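Local coordinates for protein GCN5-related N-acetyltransferase (Exiguobacterium sibiricum 255-15, PDB 3GY9) that binds coenzyme A and, as a member of the GNAT family, probably transfers acyl groups from acyl-CoA to a substrate not yet identified, at residues A[25-30]-A[84-89]. Numbering follows the deposited sequence.
With COA (coenzyme A), chain B; SO4 (sulfate ion), chain D.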
ATOM      1  N   SER A  25       2.783  -3.370 -15.521  1.00 20.75           N
ATOM      2  CA  SER A  25       3.581  -4.306 -16.328  0.50 22.33           C
ATOM      3  C   SER A  25       4.496  -3.576 -17.289  1.00 22.73           C
ATOM      4  O   SER A  25       5.678  -3.916 -17.435  1.00 22.68           O
ATOM      5  CB  SER A  25       2.677  -5.245 -17.136  0.50 23.88           C
ATOM      6  OG  SER A  25       3.430  -5.974 -18.102  0.50 24.71           O
ATOM      7  N   GLN A  26       3.953  -2.566 -17.971  1.00 22.59           N
ATOM      8  CA  GLN A  26       4.742  -1.750 -18.904  1.00 23.56           C
ATOM      9  C   GLN A  26       5.979  -1.152 -18.252  1.00 22.00           C
ATOM     10  O   GLN A  26       7.040  -1.084 -18.853  1.00 22.08           O
ATOM     11  CB  GLN A  26       3.923  -0.575 -19.445  1.00 26.75           C
ATOM     12  CG  GLN A  26       3.125  -0.861 -20.667  1.00 30.71           C
ATOM     13  CD  GLN A  26       2.545   0.401 -21.259  1.00 27.61           C
ATOM     14  OE1 GLN A  26       2.241   1.363 -20.538  1.00 32.57           O
ATOM     15  NE2 GLN A  26       2.406   0.423 -22.580  1.00 31.94           N
ATOM     16  N   GLU A  27       5.819  -0.693 -17.014  1.00 20.05           N
ATOM     17  CA  GLU A  27       6.916  -0.102 -16.259  1.00 21.31           C
ATOM     18  C   GLU A  27       7.889  -1.111 -15.663  1.00 22.14           C
ATOM     19  O   GLU A  27       8.893  -0.723 -15.074  1.00 23.60           O
ATOM     20  CB  GLU A  27       6.349   0.743 -15.126  1.00 20.70           C
ATOM     21  CG  GLU A  27       5.728   2.013 -15.589  1.00 19.79           C
ATOM     22  CD  GLU A  27       5.387   2.907 -14.442  1.00 20.94           C
ATOM     23  OE1 GLU A  27       4.752   2.385 -13.512  1.00 18.85           O
ATOM     24  OE2 GLU A  27       5.762   4.103 -14.481  1.00 18.99           O
ATOM     25  N   GLY A  28       7.575  -2.396 -15.784  1.00 19.79           N
ATOM     26  CA  GLY A  28       8.434  -3.459 -15.277  1.00 20.24           C
ATOM     27  C   GLY A  28       8.080  -3.920 -13.874  1.00 21.28           C
ATOM     28  O   GLY A  28       8.839  -4.657 -13.269  1.00 22.38           O
ATOM     29  N   PHE A  29       6.925  -3.518 -13.359  1.00 20.03           N
ATOM     30  CA  PHE A  29       6.515  -3.861 -11.995  1.00 22.40           C
ATOM     31  C   PHE A  29       5.595  -5.075 -12.038  1.00 22.02           C
ATOM     32  O   PHE A  29       4.666  -5.124 -12.850  1.00 23.61           O
ATOM     33  CB  PHE A  29       5.745  -2.706 -11.333  1.00 23.00           C
ATOM     34  CG  PHE A  29       6.583  -1.506 -10.998  1.00 25.45           C
ATOM     35  CD1 PHE A  29       7.591  -1.585 -10.053  1.00 31.78           C
ATOM     36  CD2 PHE A  29       6.336  -0.280 -11.602  1.00 24.13           C
ATOM     37  CE1 PHE A  29       8.362  -0.459  -9.731  1.00 30.22           C
ATOM     38  CE2 PHE A  29       7.079   0.834 -11.286  1.00 25.03           C
ATOM     39  CZ  PHE A  29       8.107   0.749 -10.354  1.00 27.69           C
ATOM     40  N   GLN A  30       5.837  -6.039 -11.155  1.00 23.28           N
ATOM     41  CA  GLN A  30       4.983  -7.212 -11.016  1.00 24.95           C
ATOM     42  C   GLN A  30       4.037  -7.085  -9.841  1.00 23.07           C
ATOM     43  O   GLN A  30       3.216  -7.980  -9.618  1.00 24.68           O
ATOM     44  CB  GLN A  30       5.817  -8.477 -10.792  1.00 24.65           C
ATOM     45  CG  GLN A  30       6.765  -8.821 -11.923  1.00 30.64           C
ATOM     46  CD  GLN A  30       7.839  -9.836 -11.512  1.00 35.91           C
ATOM     47  OE1 GLN A  30       7.710 -10.529 -10.492  1.00 51.55           O
ATOM     48  NE2 GLN A  30       8.908  -9.918 -12.302  1.00 47.73           N
ATOM     49  N   VAL A  84       0.420   3.611  -8.040  1.00 20.63           N
ATOM     50  CA  VAL A  84      -0.467   4.652  -8.571  1.00 20.42           C
ATOM     51  C   VAL A  84      -0.245   4.705 -10.074  1.00 19.08           C
ATOM     52  O   VAL A  84       0.899   4.697 -10.532  1.00 19.03           O
ATOM     53  CB  VAL A  84      -0.126   6.037  -7.976  1.00 19.68           C
ATOM     54  CG1 VAL A  84      -1.027   7.134  -8.555  1.00 21.20           C
ATOM     55  CG2 VAL A  84      -0.265   5.985  -6.468  1.00 21.51           C
ATOM     56  N   LEU A  85      -1.338   4.746 -10.843  1.00 21.73           N
ATOM     57  CA  LEU A  85      -1.241   4.862 -12.308  0.50 20.70           C
ATOM     58  C   LEU A  85      -0.384   6.056 -12.669  1.00 22.59           C
ATOM     59  O   LEU A  85      -0.518   7.125 -12.065  1.00 21.67           O
ATOM     60  CB  LEU A  85      -2.616   5.047 -12.967  0.50 21.97           C
ATOM     61  CG  LEU A  85      -3.551   3.850 -13.132  0.50 22.20           C
ATOM     62  CD1 LEU A  85      -4.844   4.344 -13.756  0.50 21.67           C
ATOM     63  CD2 LEU A  85      -2.922   2.751 -13.991  0.50 24.23           C
ATOM     64  N   PRO A  86       0.526   5.884 -13.652  1.00 22.68           N
ATOM     65  CA  PRO A  86       1.418   6.985 -14.004  1.00 22.89           C
ATOM     66  C   PRO A  86       0.729   8.339 -14.205  1.00 22.31           C
ATOM     67  O   PRO A  86       1.187   9.352 -13.670  1.00 24.59           O
ATOM     68  CB  PRO A  86       2.091   6.493 -15.294  1.00 23.16           C
ATOM     69  CG  PRO A  86       2.127   5.021 -15.126  1.00 25.63           C
ATOM     70  CD  PRO A  86       0.835   4.672 -14.457  1.00 22.32           C
ATOM     71  N   GLU A  87      -0.383   8.365 -14.934  1.00 23.48           N
ATOM     72  CA  GLU A  87      -1.059   9.639 -15.232  1.00 26.76           C
ATOM     73  C   GLU A  87      -1.727  10.282 -14.010  1.00 25.44           C
ATOM     74  O   GLU A  87      -2.060  11.477 -14.045  1.00 25.42           O
ATOM     75  CB  GLU A  87      -2.086   9.443 -16.357  1.00 28.27           C
ATOM     76  CG  GLU A  87      -3.275   8.556 -15.965  1.00 33.28           C
ATOM     77  CD  GLU A  87      -3.945   7.890 -17.162  1.00 37.29           C
ATOM     78  OE1 GLU A  87      -3.800   6.649 -17.319  1.00 45.59           O
ATOM     79  OE2 GLU A  87      -4.598   8.618 -17.946  1.00 46.26           O
ATOM     80  N   ALA A  88      -1.871   9.513 -12.926  1.00 22.63           N
ATOM     81  CA  ALA A  88      -2.533   9.977 -11.704  1.00 20.79           C
ATOM     82  C   ALA A  88      -1.557  10.326 -10.590  1.00 21.58           C
ATOM     83  O   ALA A  88      -1.988  10.713  -9.507  1.00 23.15           O
ATOM     84  CB  ALA A  88      -3.524   8.952 -11.208  1.00 22.99           C
ATOM     85  N   ARG A  89      -0.258  10.181 -10.851  1.00 21.64           N
ATOM     86  CA  ARG A  89       0.767  10.523  -9.862  1.00 19.83           C
ATOM     87  C   ARG A  89       0.880  12.029  -9.652  1.00 20.98           C
ATOM     88  O   ARG A  89       0.424  12.828 -10.490  1.00 20.65           O
ATOM     89  CB  ARG A  89       2.103   9.950 -10.281  1.00 19.62           C
ATOM     90  CG  ARG A  89       2.114   8.447 -10.219  1.00 18.81           C
ATOM     91  CD  ARG A  89       3.346   7.852 -10.859  1.00 19.07           C
ATOM     92  NE  ARG A  89       3.138   6.414 -10.953  1.00 20.05           N
ATOM     93  CZ  ARG A  89       3.835   5.590 -11.723  1.00 21.81           C
ATOM     94  NH1 ARG A  89       4.828   6.018 -12.488  1.00 21.69           N
ATOM     95  NH2 ARG A  89       3.508   4.300 -11.717  1.00 20.88           N
TER
HETATM   96  N1A COA B 201       6.924   9.253  -9.031  1.00 30.08           N
HETATM   97  C2A COA B 201       7.519   8.908  -7.832  1.00 28.24           C
HETATM   98  N3A COA B 201       7.333   9.681  -6.703  1.00 27.76           N
HETATM   99  C4A COA B 201       6.551  10.787  -6.777  1.00 27.54           C
HETATM  100  C5A COA B 201       5.941  11.155  -7.974  1.00 26.91           C
HETATM  101  C6A COA B 201       6.132  10.376  -9.111  1.00 24.49           C
HETATM  102  N6A COA B 201       5.656  10.756 -10.288  1.00 24.99           N
HETATM  103  N7A COA B 201       5.239  12.291  -7.738  1.00 30.56           N
HETATM  104  C8A COA B 201       5.387  12.642  -6.442  1.00 31.32           C
HETATM  105  N9A COA B 201       6.208  11.717  -5.844  1.00 30.39           N
HETATM  106  C1B COA B 201       6.683  11.710  -4.457  1.00 30.56           C
HETATM  107  C2B COA B 201       7.183  13.078  -4.020  1.00 31.81           C
HETATM  108  O2B COA B 201       8.278  12.922  -3.138  1.00 40.62           O
HETATM  109  C3B COA B 201       6.002  13.666  -3.293  1.00 35.31           C
HETATM  110  O3B COA B 201       6.348  14.605  -2.306  1.00 43.21           O
HETATM  111  P3B COA B 201       5.980  16.146  -2.580  1.00 52.45           P
HETATM  112  O7A COA B 201       6.408  16.987  -1.400  1.00 56.29           O
HETATM  113  O8A COA B 201       6.698  16.559  -3.840  1.00 54.90           O
HETATM  114  O9A COA B 201       4.492  16.301  -2.788  1.00 53.49           O
HETATM  115  C4B COA B 201       5.394  12.430  -2.669  1.00 23.01           C
HETATM  116  O4B COA B 201       5.600  11.390  -3.606  1.00 29.23           O
HETATM  117  C5B COA B 201       3.912  12.592  -2.325  1.00 23.63           C
HETATM  118  O5B COA B 201       3.190  12.929  -3.481  1.00 15.01           O
HETATM  119  P1A COA B 201       1.828  12.169  -3.928  1.00 14.14           P
HETATM  120  O1A COA B 201       0.928  11.913  -2.760  1.00 13.98           O
HETATM  121  O2A COA B 201       1.260  13.021  -5.014  1.00 15.21           O
HETATM  122  O3A COA B 201       2.462  10.834  -4.534  1.00 15.80           O
HETATM  123  P2A COA B 201       1.849   9.866  -5.651  1.00 13.17           P
HETATM  124  O4A COA B 201       0.331   9.885  -5.681  1.00 12.77           O
HETATM  125  O5A COA B 201       2.556  10.098  -6.936  1.00 13.70           O
HETATM  126  O6A COA B 201       2.300   8.456  -5.035  1.00 11.77           O
HETATM  127  CBP COA B 201       4.014   6.786  -5.457  1.00 14.44           C
HETATM  128  CCP COA B 201       3.677   8.143  -4.831  1.00 14.20           C
HETATM  129  CDP COA B 201       3.237   5.696  -4.725  1.00 13.09           C
HETATM  130  CEP COA B 201       5.527   6.551  -5.268  1.00 15.95           C
HETATM  131  CAP COA B 201       3.626   6.791  -6.948  1.00 18.79           C
HETATM  132  OAP COA B 201       4.224   7.899  -7.584  1.00 18.26           O
HETATM  133  C9P COA B 201       4.076   5.527  -7.628  0.50 16.34           C
HETATM  134  O9P COA B 201       3.302   4.359  -7.586  1.00 15.82           O
HETATM  135  N8P COA B 201       5.250   5.613  -8.245  0.50 18.29           N
HETATM  136  C7P COA B 201       5.832   4.486  -8.964  0.50 24.80           C
HETATM  137  C6P COA B 201       7.355   4.465  -8.826  0.50 26.48           C
HETATM  138  C5P COA B 201       7.968   5.648  -9.543  0.50 30.96           C
HETATM  139  O5P COA B 201       7.266   6.624  -9.858  0.50 35.60           O
HETATM  140  N4P COA B 201       9.270   5.572  -9.810  0.50 32.97           N
HETATM  141  C3P COA B 201      10.039   6.728 -10.218  0.50 30.07           C
HETATM  142  C2P COA B 201       9.683   7.196 -11.629  0.50 34.62           C
HETATM  143  S1P COA B 201       9.831   5.926 -12.911  0.50 33.78           S
HETATM  144  S   SO4 D 203       7.787  -5.596  -8.593  1.00 50.00           S
HETATM  145  O1  SO4 D 203       8.644  -5.708  -9.774  1.00 57.91           O
HETATM  146  O2  SO4 D 203       6.824  -4.511  -8.752  1.00 46.44           O
HETATM  147  O3  SO4 D 203       8.609  -5.366  -7.406  1.00 60.80           O
HETATM  148  O4  SO4 D 203       7.071  -6.860  -8.446  1.00 58.33           O
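E27 and R89 meet end-on from opposite directions in a two-pronged salt bridge. R89 NH2 lies 2.9 Å from E27 OE1 with a nearly straight N-H...O angle of 172°, and R89 NH1 reaches E27 OE2, also at 2.9 Å. Both carboxylate oxygens are approached syn, and the two flat groups are 22° from coplanar. The arginine runs extended from CG to NE, which carries its guanidinium back past P86 to V84, the end of strand 76-84. There NE and NH2 both donate to V84 O, each at 2.9 Å through bent bonds, NH2 nearly along the C=O axis and NE from above the carbonyl plane; with NH2 shared by both grips, the head's rotation is fixed. Coenzyme A covers one face, with C7P 3.5 Å above the guanidinium plane; P86 CA lies against the opposite face, toward the rim. V84 N bonds to O9P of the pantetheine arm. E27 OE1 is also hydrogen-bonded to Y83 OH. R89 opens the R-x-x-G-x-G sequence of the GNAT fold, whose G92 and G94 backbone nitrogens bond coenzyme A. The bridge ties the end of helix 18-26, where G28 forms a Schellman motif, to the loop between strand 76-84 and helix 93-105.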